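Local coordinates for probable TonB-dependent siderophore receptor PirA (Acinetobacter baumannii, PDB 5FR8), which probably acts in the first step of iron uptake at the outer membrane by binding iron-chelating siderophores, possibly including ferric enterobactin with micromolar affinity, at residues T163-T174 against S185-P195. Sequence-based numbering, arbitrary orientation.
Sequences TNETHGSVEFYT and SNRVGFNVSGP
Arg187 stacks its guanidinium flat on Tyr173 at the CB-CG end of the ring, with the two centres 4.4 Å apart and the planes at 20°. NH2 leads, 3.3 Å from Tyr173 CG. The chain bends at chi3 (-87°), which brings the guanidinium onto Tyr173 of the neighbouring strand. The polar end is held by the plug: NH1 forms a salt bridge with Glu130, while NE and NH2 donate to the carbonyls of Arg55 and Val54. These bonds fix the rotation of the guanidinium and tie the barrel wall to the plug.

On the other face of the hairpin, Val188 places CG2 over the Phe172 ring, 4.0 Å from its centroid. This is a CH-pi contact. Val170, Phe190 and Val192 line the same face, an apolar surface consistent with the lipid side of an outer-membrane barrel.

Strands 167-177 and 185-195 form the first antiparallel hairpin of the TonB-dependent receptor barrel. Strand 167-177 also pairs with the C-terminal strand 724-731, which closes the barrel. Backbone bonds join Ser169 with Asn191, Glu171 with Gly189, and Tyr173 with Arg187. Ser193 N bonds to His167 O; the reverse bond is doubtful. The bond from Gly189 N to Glu171 O is weak.

Near the hairpin turn, Thr174 OG1 donates to Asn186 OD1 at 2.6 Å, and the two side chains run alongside each other. With chi1 at -178°, OG1 of Thr174 points away from the residue's own N; it also bonds to Gln176 NE2. At the far end, Ser193 OG donates to Thr163 OG1, also at 2.6 Å. That hydroxyl in turn donates to Glu165 O, a relay that pins the entry to strand 167-177 against strand 185-195. Thr166 CG2 meets Pro195 CD at 3.7 Å, the side chains crossing at about a right angle.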
ATOM      1  N   THR A 163      -4.575 -10.972 -26.958  1.00 74.53           N
ATOM      2  CA  THR A 163      -4.164 -12.258 -27.554  1.00 76.73           C
ATOM      3  C   THR A 163      -4.718 -12.394 -28.966  1.00 81.52           C
ATOM      4  O   THR A 163      -5.885 -12.097 -29.223  1.00 82.04           O
ATOM      5  CB  THR A 163      -4.636 -13.480 -26.722  1.00 73.94           C
ATOM      6  OG1 THR A 163      -6.072 -13.550 -26.703  1.00 75.39           O
ATOM      7  CG2 THR A 163      -4.128 -13.380 -25.311  1.00 71.04           C
ATOM      8  N   ASN A 164      -3.876 -12.855 -29.880  1.00 88.21           N
ATOM      9  CA  ASN A 164      -4.251 -12.927 -31.284  1.00 86.26           C
ATOM     10  C   ASN A 164      -5.135 -14.111 -31.617  1.00 84.65           C
ATOM     11  O   ASN A 164      -5.487 -14.312 -32.777  1.00 81.22           O
ATOM     12  CB  ASN A 164      -3.004 -12.949 -32.138  1.00 95.63           C
ATOM     13  CG  ASN A 164      -2.395 -11.573 -32.277  1.00104.96           C
ATOM     14  OD1 ASN A 164      -2.421 -10.768 -31.335  1.00101.97           O
ATOM     15  ND2 ASN A 164      -1.842 -11.288 -33.451  1.00107.31           N
ATOM     16  N   GLU A 165      -5.473 -14.902 -30.599  1.00 82.13           N
ATOM     17  CA  GLU A 165      -6.520 -15.907 -30.702  1.00 82.44           C
ATOM     18  C   GLU A 165      -7.337 -15.804 -29.437  1.00 83.33           C
ATOM     19  O   GLU A 165      -6.817 -15.406 -28.403  1.00 86.63           O
ATOM     20  CB  GLU A 165      -5.928 -17.298 -30.834  1.00 82.52           C
ATOM     21  CG  GLU A 165      -4.780 -17.374 -31.818  1.00 84.32           C
ATOM     22  CD  GLU A 165      -4.317 -18.797 -32.046  1.00 90.65           C
ATOM     23  OE1 GLU A 165      -3.909 -19.467 -31.067  1.00 94.24           O
ATOM     24  OE2 GLU A 165      -4.355 -19.248 -33.206  1.00 92.76           O
ATOM     25  N   THR A 166      -8.618 -16.130 -29.509  1.00 88.91           N
ATOM     26  CA  THR A 166      -9.509 -15.844 -28.384  1.00 86.08           C
ATOM     27  C   THR A 166      -9.321 -16.879 -27.306  1.00 81.82           C
ATOM     28  O   THR A 166      -9.711 -18.025 -27.467  1.00 84.09           O
ATOM     29  CB  THR A 166     -10.999 -15.788 -28.802  1.00 87.52           C
ATOM     30  OG1 THR A 166     -11.382 -17.023 -29.412  1.00 93.89           O
ATOM     31  CG2 THR A 166     -11.244 -14.663 -29.799  1.00 84.54           C
ATOM     32  N   HIS A 167      -8.703 -16.474 -26.208  1.00 81.99           N
ATOM     33  CA  HIS A 167      -8.561 -17.361 -25.054  1.00 85.48           C
ATOM     34  C   HIS A 167      -9.453 -16.829 -23.966  1.00 78.72           C
ATOM     35  O   HIS A 167      -9.568 -15.626 -23.800  1.00 77.66           O
ATOM     36  CB  HIS A 167      -7.109 -17.451 -24.596  1.00 89.65           C
ATOM     37  CG  HIS A 167      -6.192 -18.019 -25.640  1.00100.20           C
ATOM     38  ND1 HIS A 167      -5.456 -17.226 -26.500  1.00103.48           N
ATOM     39  CD2 HIS A 167      -5.912 -19.300 -25.979  1.00102.02           C
ATOM     40  CE1 HIS A 167      -4.750 -17.994 -27.310  1.00104.53           C
ATOM     41  NE2 HIS A 167      -5.011 -19.256 -27.017  1.00108.27           N
ATOM     42  N   GLY A 168     -10.115 -17.725 -23.252  1.00 77.16           N
ATOM     43  CA  GLY A 168     -11.133 -17.316 -22.303  1.00 74.47           C
ATOM     44  C   GLY A 168     -10.824 -17.861 -20.941  1.00 72.21           C
ATOM     45  O   GLY A 168     -10.065 -18.813 -20.818  1.00 73.38           O
ATOM     46  N   SER A 169     -11.399 -17.253 -19.913  1.00 70.61           N
ATOM     47  CA  SER A 169     -11.300 -17.791 -18.556  1.00 73.76           C
ATOM     48  C   SER A 169     -12.551 -17.456 -17.765  1.00 72.19           C
ATOM     49  O   SER A 169     -13.065 -16.349 -17.840  1.00 69.42           O
ATOM     50  CB  SER A 169     -10.086 -17.219 -17.801  1.00 72.50           C
ATOM     51  OG  SER A 169      -8.918 -17.172 -18.598  1.00 73.20           O
ATOM     52  N   VAL A 170     -13.053 -18.419 -17.016  1.00 74.86           N
ATOM     53  CA  VAL A 170     -13.988 -18.111 -15.944  1.00 74.54           C
ATOM     54  C   VAL A 170     -13.510 -18.817 -14.698  1.00 73.13           C
ATOM     55  O   VAL A 170     -13.091 -19.956 -14.773  1.00 75.19           O
ATOM     56  CB  VAL A 170     -15.417 -18.570 -16.273  1.00 77.20           C
ATOM     57  CG1 VAL A 170     -16.354 -18.266 -15.106  1.00 75.06           C
ATOM     58  CG2 VAL A 170     -15.898 -17.912 -17.561  1.00 75.79           C
ATOM     59  N   GLU A 171     -13.566 -18.145 -13.556  1.00 73.52           N
ATOM     60  CA  GLU A 171     -13.008 -18.692 -12.325  1.00 78.36           C
ATOM     61  C   GLU A 171     -13.926 -18.406 -11.142  1.00 75.19           C
ATOM     62  O   GLU A 171     -14.531 -17.343 -11.062  1.00 72.70           O
ATOM     63  CB  GLU A 171     -11.619 -18.097 -12.055  1.00 84.22           C
ATOM     64  CG  GLU A 171     -10.523 -18.521 -13.032  1.00 95.94           C
ATOM     65  CD  GLU A 171      -9.949 -17.380 -13.889  1.00107.21           C
ATOM     66  OE1 GLU A 171     -10.727 -16.525 -14.396  1.00117.74           O
ATOM     67  OE2 GLU A 171      -8.698 -17.334 -14.051  1.00100.98           O
ATOM     68  N   PHE A 172     -14.036 -19.357 -10.228  1.00 74.73           N
ATOM     69  CA  PHE A 172     -14.842 -19.176  -9.026  1.00 75.96           C
ATOM     70  C   PHE A 172     -13.926 -19.410  -7.856  1.00 78.56           C
ATOM     71  O   PHE A 172     -12.870 -20.037  -7.993  1.00 93.02           O
ATOM     72  CB  PHE A 172     -15.989 -20.191  -8.947  1.00 79.71           C
ATOM     73  CG  PHE A 172     -17.031 -20.045 -10.040  1.00 81.85           C
ATOM     74  CD1 PHE A 172     -16.751 -20.418 -11.346  1.00 84.83           C
ATOM     75  CD2 PHE A 172     -18.293 -19.558  -9.757  1.00 80.00           C
ATOM     76  CE1 PHE A 172     -17.699 -20.286 -12.351  1.00 83.62           C
ATOM     77  CE2 PHE A 172     -19.245 -19.429 -10.754  1.00 80.10           C
ATOM     78  CZ  PHE A 172     -18.947 -19.790 -12.052  1.00 82.33           C
ATOM     79  N   TYR A 173     -14.319 -18.916  -6.701  1.00 74.02           N
ATOM     80  CA  TYR A 173     -13.567 -19.183  -5.488  1.00 72.23           C
ATOM     81  C   TYR A 173     -14.461 -19.000  -4.289  1.00 68.93           C
ATOM     82  O   TYR A 173     -15.349 -18.154  -4.284  1.00 66.08           O
ATOM     83  CB  TYR A 173     -12.361 -18.244  -5.365  1.00 73.74           C
ATOM     84  CG  TYR A 173     -11.696 -18.275  -3.991  1.00 73.32           C
ATOM     85  CD1 TYR A 173     -12.261 -17.610  -2.904  1.00 71.89           C
ATOM     86  CD2 TYR A 173     -10.512 -18.962  -3.795  1.00 73.54           C
ATOM     87  CE1 TYR A 173     -11.665 -17.632  -1.659  1.00 75.77           C
ATOM     88  CE2 TYR A 173      -9.906 -18.991  -2.562  1.00 78.24           C
ATOM     89  CZ  TYR A 173     -10.486 -18.324  -1.495  1.00 81.43           C
ATOM     90  OH  TYR A 173      -9.880 -18.357  -0.255  1.00 86.76           O
ATOM     91  N   THR A 174     -14.215 -19.786  -3.256  1.00 69.66           N
ATOM     92  CA  THR A 174     -14.946 -19.614  -2.016  1.00 69.66           C
ATOM     93  C   THR A 174     -14.044 -19.956  -0.864  1.00 68.10           C
ATOM     94  O   THR A 174     -13.204 -20.834  -0.983  1.00 71.02           O
ATOM     95  CB  THR A 174     -16.211 -20.490  -2.011  1.00 69.87           C
ATOM     96  OG1 THR A 174     -16.942 -20.269  -0.803  1.00 68.40           O
ATOM     97  CG2 THR A 174     -15.846 -21.958  -2.164  1.00 71.13           C
ATOM     98  N   SER A 185     -16.199 -15.982   2.072  1.00 66.21           N
ATOM     99  CA  SER A 185     -15.886 -15.089   0.940  1.00 67.12           C
ATOM    100  C   SER A 185     -16.182 -15.811  -0.374  1.00 70.16           C
ATOM    101  O   SER A 185     -16.048 -17.049  -0.447  1.00 71.56           O
ATOM    102  CB  SER A 185     -14.410 -14.634   1.001  1.00 62.84           C
ATOM    103  OG  SER A 185     -13.982 -13.974  -0.185  1.00 66.97           O
ATOM    104  N   ASN A 186     -16.573 -15.043  -1.401  1.00 68.84           N
ATOM    105  CA  ASN A 186     -16.941 -15.615  -2.703  1.00 68.15           C
ATOM    106  C   ASN A 186     -16.639 -14.745  -3.914  1.00 66.12           C
ATOM    107  O   ASN A 186     -17.019 -13.582  -3.964  1.00 65.63           O
ATOM    108  CB  ASN A 186     -18.411 -15.960  -2.695  1.00 69.70           C
ATOM    109  CG  ASN A 186     -18.728 -17.048  -1.698  1.00 73.69           C
ATOM    110  OD1 ASN A 186     -18.213 -18.172  -1.789  1.00 72.05           O
ATOM    111  ND2 ASN A 186     -19.557 -16.712  -0.714  1.00 74.33           N
ATOM    112  N   ARG A 187     -15.986 -15.346  -4.906  1.00 64.10           N
ATOM    113  CA  ARG A 187     -15.630 -14.665  -6.127  1.00 62.37           C
ATOM    114  C   ARG A 187     -16.123 -15.377  -7.343  1.00 62.11           C
ATOM    115  O   ARG A 187     -16.304 -16.586  -7.330  1.00 63.50           O
ATOM    116  CB  ARG A 187     -14.127 -14.604  -6.266  1.00 66.10           C
ATOM    117  CG  ARG A 187     -13.484 -13.666  -5.291  1.00 70.61           C
ATOM    118  CD  ARG A 187     -12.064 -13.348  -5.702  1.00 72.20           C
ATOM    119  NE  ARG A 187     -11.080 -14.313  -5.204  1.00 72.15           N
ATOM    120  CZ  ARG A 187     -10.616 -15.336  -5.910  1.00 74.10           C
ATOM    121  NH1 ARG A 187     -11.067 -15.574  -7.137  1.00 73.92           N
ATOM    122  NH2 ARG A 187      -9.695 -16.129  -5.391  1.00 78.00           N
ATOM    123  N   VAL A 188     -16.315 -14.600  -8.403  1.00 60.50           N
ATOM    124  CA  VAL A 188     -16.501 -15.108  -9.745  1.00 62.21           C
ATOM    125  C   VAL A 188     -15.974 -14.006 -10.632  1.00 61.14           C
ATOM    126  O   VAL A 188     -16.073 -12.824 -10.293  1.00 59.99           O
ATOM    127  CB  VAL A 188     -17.989 -15.402 -10.100  1.00 67.01           C
ATOM    128  CG1 VAL A 188     -18.888 -14.176  -9.917  1.00 65.45           C
ATOM    129  CG2 VAL A 188     -18.105 -15.926 -11.528  1.00 67.75           C
ATOM    130  N   GLY A 189     -15.423 -14.380 -11.770  1.00 60.52           N
ATOM    131  CA  GLY A 189     -14.761 -13.414 -12.608  1.00 59.43           C
ATOM    132  C   GLY A 189     -14.346 -14.052 -13.901  1.00 62.31           C
ATOM    133  O   GLY A 189     -14.228 -15.267 -13.994  1.00 64.45           O
ATOM    134  N   PHE A 190     -14.126 -13.227 -14.911  1.00 64.46           N
ATOM    135  CA  PHE A 190     -13.826 -13.746 -16.234  1.00 67.62           C
ATOM    136  C   PHE A 190     -12.735 -12.935 -16.880  1.00 66.63           C
ATOM    137  O   PHE A 190     -12.457 -11.809 -16.484  1.00 70.54           O
ATOM    138  CB  PHE A 190     -15.075 -13.710 -17.114  1.00 67.45           C
ATOM    139  CG  PHE A 190     -15.494 -12.324 -17.501  1.00 65.61           C
ATOM    140  CD1 PHE A 190     -14.993 -11.735 -18.649  1.00 63.63           C
ATOM    141  CD2 PHE A 190     -16.380 -11.605 -16.704  1.00 65.35           C
ATOM    142  CE1 PHE A 190     -15.373 -10.462 -19.000  1.00 61.20           C
ATOM    143  CE2 PHE A 190     -16.762 -10.324 -17.049  1.00 61.43           C
ATOM    144  CZ  PHE A 190     -16.252  -9.756 -18.197  1.00 61.71           C
ATOM    145  N   ASN A 191     -12.119 -13.511 -17.886  1.00 67.81           N
ATOM    146  CA  ASN A 191     -11.169 -12.776 -18.679  1.00 70.68           C
ATOM    147  C   ASN A 191     -11.273 -13.335 -20.068  1.00 71.46           C
ATOM    148  O   ASN A 191     -11.287 -14.553 -20.246  1.00 77.01           O
ATOM    149  CB  ASN A 191      -9.751 -12.949 -18.151  1.00 71.95           C
ATOM    150  CG  ASN A 191      -8.716 -12.359 -19.088  1.00 75.71           C
ATOM    151  OD1 ASN A 191      -8.598 -12.782 -20.236  1.00 76.33           O
ATOM    152  ND2 ASN A 191      -7.963 -11.378 -18.607  1.00 77.50           N
ATOM    153  N   VAL A 192     -11.377 -12.452 -21.051  1.00 67.62           N
ATOM    154  CA  VAL A 192     -11.422 -12.883 -22.442  1.00 65.61           C
ATOM    155  C   VAL A 192     -10.617 -11.915 -23.315  1.00 60.76           C
ATOM    156  O   VAL A 192     -10.595 -10.710 -23.067  1.00 54.26           O
ATOM    157  CB  VAL A 192     -12.872 -13.012 -22.927  1.00 67.71           C
ATOM    158  CG1 VAL A 192     -13.626 -11.703 -22.720  1.00 67.94           C
ATOM    159  CG2 VAL A 192     -12.899 -13.437 -24.376  1.00 70.48           C
ATOM    160  N   SER A 193      -9.923 -12.470 -24.301  1.00 60.07           N
ATOM    161  CA  SER A 193      -9.040 -11.702 -25.172  1.00 60.19           C
ATOM    162  C   SER A 193      -9.023 -12.400 -26.511  1.00 65.55           C
ATOM    163  O   SER A 193      -9.234 -13.618 -26.598  1.00 67.83           O
ATOM    164  CB  SER A 193      -7.613 -11.574 -24.626  1.00 59.49           C
ATOM    165  OG  SER A 193      -7.031 -12.841 -24.384  1.00 63.44           O
ATOM    166  N   GLY A 194      -8.815 -11.617 -27.565  1.00 68.30           N
ATOM    167  CA  GLY A 194      -8.874 -12.145 -28.929  1.00 69.70           C
ATOM    168  C   GLY A 194      -8.566 -11.085 -29.972  1.00 68.24           C
ATOM    169  O   GLY A 194      -8.310  -9.932 -29.629  1.00 68.70           O
ATOM    170  N   PRO A 195      -8.583 -11.466 -31.257  1.00 66.30           N
ATOM    171  CA  PRO A 195      -8.463 -10.470 -32.272  1.00 64.66           C
ATOM    172  C   PRO A 195      -9.841  -9.939 -32.592  1.00 65.40           C
ATOM    173  O   PRO A 195     -10.819 -10.686 -32.488  1.00 64.41           O
ATOM    174  CB  PRO A 195      -7.898 -11.260 -33.454  1.00 66.16           C
ATOM    175  CG  PRO A 195      -8.540 -12.584 -33.333  1.00 68.09           C
ATOM    176  CD  PRO A 195      -8.716 -12.813 -31.842  1.00 70.05           C
TER